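Local coordinates for uncharacterized protein (Vibrio parahaemolyticus, PDB 1ZBP) that is of unknown function but belongs to the ImpE family and joins an N-terminal helical region to a largely antiparallel beta region, at residues H73-A78 against S187-V192. Numbering follows the deposited sequence.
Sequences HLVKAA and SVWRPV
Trp189 of strand 189-196 reaches across to Leu74, Val75 and Ala78 on helix 65-84, whose local axis runs at 110° to that of the strand and passes it at 11.8 Å. The pair is a worked example of a wide helix-strand gap bridged by one large side chain. With CB aimed at the helix and CG anti to the carbonyl carbon (chi1 -71°), the indole delivers its six-membered ring to the helix, whose atoms meet it obliquely. There CZ2 of Trp189 lies 3.5 Å from CB of Ala78, while CZ3 of Trp189 is 4.0 Å from CB of Leu74, one helical turn back. Val75, whose CB points away from the strand, brings its side chain no nearer than 4.5 Å, CG2 to CH2 of Trp189. The small methyl of Ala78 probably helps the ring approach the backbone, where N of Val75 is 4.4 Å from CZ3 of Trp189. Around the indole, Phe159 packs edge-to-face, and Phe47 and Cys42 from neighbouring helices add apolar surroundings. On the strand, NH1 of Arg190 donates back to O of Ser187 at 3.2 Å. Between 73-78 and 187-192 the contact is thus buried apolar packing without hydrogen bonds, each segment making its polar bonds on its own side.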
loop_
_atom_site.group_PDB
_atom_site.type_symbol
_atom_site.label_atom_id
_atom_site.label_comp_id
_atom_site.label_asym_id
_atom_site.label_seq_id
_atom_site.Cartn_x
_atom_site.Cartn_y
_atom_site.Cartn_z
ATOM N N HIS A 73 -6.652 -8.281 -10.260
ATOM C CA HIS A 73 -7.097 -6.927 -9.953
ATOM C C HIS A 73 -6.139 -6.235 -8.975
ATOM O O HIS A 73 -5.803 -5.071 -9.157
ATOM C CB HIS A 73 -8.501 -6.975 -9.355
ATOM C CG HIS A 73 -9.545 -7.479 -10.309
ATOM N ND1 HIS A 73 -10.750 -7.997 -9.886
ATOM C CD2 HIS A 73 -9.568 -7.520 -11.659
ATOM C CE1 HIS A 73 -11.472 -8.340 -10.940
ATOM N NE2 HIS A 73 -10.777 -8.061 -12.027
ATOM N N LEU A 74 -5.696 -6.952 -7.949
ATOM C CA LEU A 74 -4.770 -6.377 -6.983
ATOM C C LEU A 74 -3.452 -6.042 -7.652
ATOM O O LEU A 74 -2.874 -4.985 -7.390
ATOM C CB LEU A 74 -4.536 -7.340 -5.816
ATOM C CG LEU A 74 -5.584 -7.313 -4.693
ATOM C CD1 LEU A 74 -5.219 -6.255 -3.673
ATOM C CD2 LEU A 74 -6.961 -7.035 -5.269
ATOM N N VAL A 75 -2.981 -6.937 -8.523
ATOM C CA VAL A 75 -1.723 -6.717 -9.234
ATOM C C VAL A 75 -1.840 -5.505 -10.150
ATOM O O VAL A 75 -0.875 -4.755 -10.317
ATOM C CB VAL A 75 -1.319 -7.957 -10.053
ATOM C CG1 VAL A 75 -0.270 -7.597 -11.088
ATOM C CG2 VAL A 75 -0.761 -9.011 -9.115
ATOM N N LYS A 76 -3.025 -5.305 -10.722
ATOM C CA LYS A 76 -3.274 -4.170 -11.598
ATOM C C LYS A 76 -3.215 -2.883 -10.773
ATOM O O LYS A 76 -2.489 -1.951 -11.122
ATOM C CB LYS A 76 -4.641 -4.329 -12.265
ATOM C CG LYS A 76 -5.056 -3.199 -13.192
ATOM C CD LYS A 76 -6.443 -3.489 -13.755
ATOM C CE LYS A 76 -7.008 -2.342 -14.569
ATOM N NZ LYS A 76 -8.464 -2.563 -14.821
ATOM N N ALA A 77 -3.964 -2.841 -9.672
ATOM C CA ALA A 77 -3.962 -1.663 -8.802
ATOM C C ALA A 77 -2.534 -1.351 -8.342
ATOM O O ALA A 77 -2.107 -0.204 -8.384
ATOM C CB ALA A 77 -4.867 -1.897 -7.592
ATOM N N ALA A 78 -1.798 -2.382 -7.930
ATOM C CA ALA A 78 -0.426 -2.217 -7.460
ATOM C C ALA A 78 0.476 -1.747 -8.585
ATOM O O ALA A 78 1.526 -1.123 -8.351
ATOM C CB ALA A 78 0.104 -3.513 -6.892
ATOM N N SER A 187 -0.016 -10.096 4.200
ATOM C CA SER A 187 0.806 -9.462 5.229
ATOM C C SER A 187 1.191 -8.041 4.798
ATOM O O SER A 187 1.280 -7.148 5.646
ATOM C CB SER A 187 2.059 -10.302 5.528
ATOM O OG SER A 187 2.837 -10.509 4.364
ATOM N N VAL A 188 1.403 -7.830 3.493
ATOM C CA VAL A 188 1.739 -6.494 2.966
ATOM C C VAL A 188 0.581 -5.825 2.191
ATOM O O VAL A 188 0.606 -4.616 1.976
ATOM C CB VAL A 188 3.037 -6.498 2.073
ATOM C CG1 VAL A 188 4.261 -6.808 2.935
ATOM C CG2 VAL A 188 2.922 -7.504 0.958
ATOM N N TRP A 189 -0.412 -6.609 1.757
ATOM C CA TRP A 189 -1.612 -6.086 1.066
ATOM C C TRP A 189 -2.755 -6.561 1.953
ATOM O O TRP A 189 -3.360 -7.614 1.705
ATOM C CB TRP A 189 -1.774 -6.669 -0.348
ATOM C CG TRP A 189 -0.749 -6.159 -1.338
ATOM C CD1 TRP A 189 0.170 -5.185 -1.118
ATOM C CD2 TRP A 189 -0.556 -6.590 -2.693
ATOM N NE1 TRP A 189 0.934 -4.979 -2.247
ATOM C CE2 TRP A 189 0.511 -5.833 -3.227
ATOM C CE3 TRP A 189 -1.181 -7.545 -3.507
ATOM C CZ2 TRP A 189 0.975 -5.997 -4.535
ATOM C CZ3 TRP A 189 -0.722 -7.709 -4.812
ATOM C CH2 TRP A 189 0.349 -6.939 -5.310
ATOM N N ARG A 190 -3.045 -5.774 2.989
ATOM C CA ARG A 190 -4.047 -6.128 3.990
ATOM C C ARG A 190 -5.491 -5.767 3.686
ATOM O O ARG A 190 -5.796 -4.660 3.237
ATOM C CB ARG A 190 -3.644 -5.514 5.337
ATOM C CG ARG A 190 -4.194 -6.233 6.581
ATOM C CD ARG A 190 -3.527 -7.592 6.823
ATOM N NE ARG A 190 -2.102 -7.455 7.110
ATOM C CZ ARG A 190 -1.613 -6.924 8.227
ATOM N NH1 ARG A 190 -0.298 -6.840 8.406
ATOM N NH2 ARG A 190 -2.444 -6.501 9.173
ATOM N N PRO A 191 -6.409 -6.716 3.931
ATOM C CA PRO A 191 -7.825 -6.469 3.683
ATOM C C PRO A 191 -8.296 -5.439 4.696
ATOM O O PRO A 191 -7.916 -5.494 5.870
ATOM C CB PRO A 191 -8.461 -7.840 3.913
ATOM C CG PRO A 191 -7.343 -8.798 3.533
ATOM C CD PRO A 191 -6.167 -8.141 4.211
ATOM N N VAL A 192 -9.087 -4.477 4.246
ATOM C CA VAL A 192 -9.583 -3.461 5.157
ATOM C C VAL A 192 -11.045 -3.157 4.884
ATOM O O VAL A 192 -11.514 -3.251 3.744
ATOM C CB VAL A 192 -8.769 -2.141 5.047
ATOM C CG1 VAL A 192 -7.311 -2.376 5.436
ATOM C CG2 VAL A 192 -8.858 -1.582 3.645
#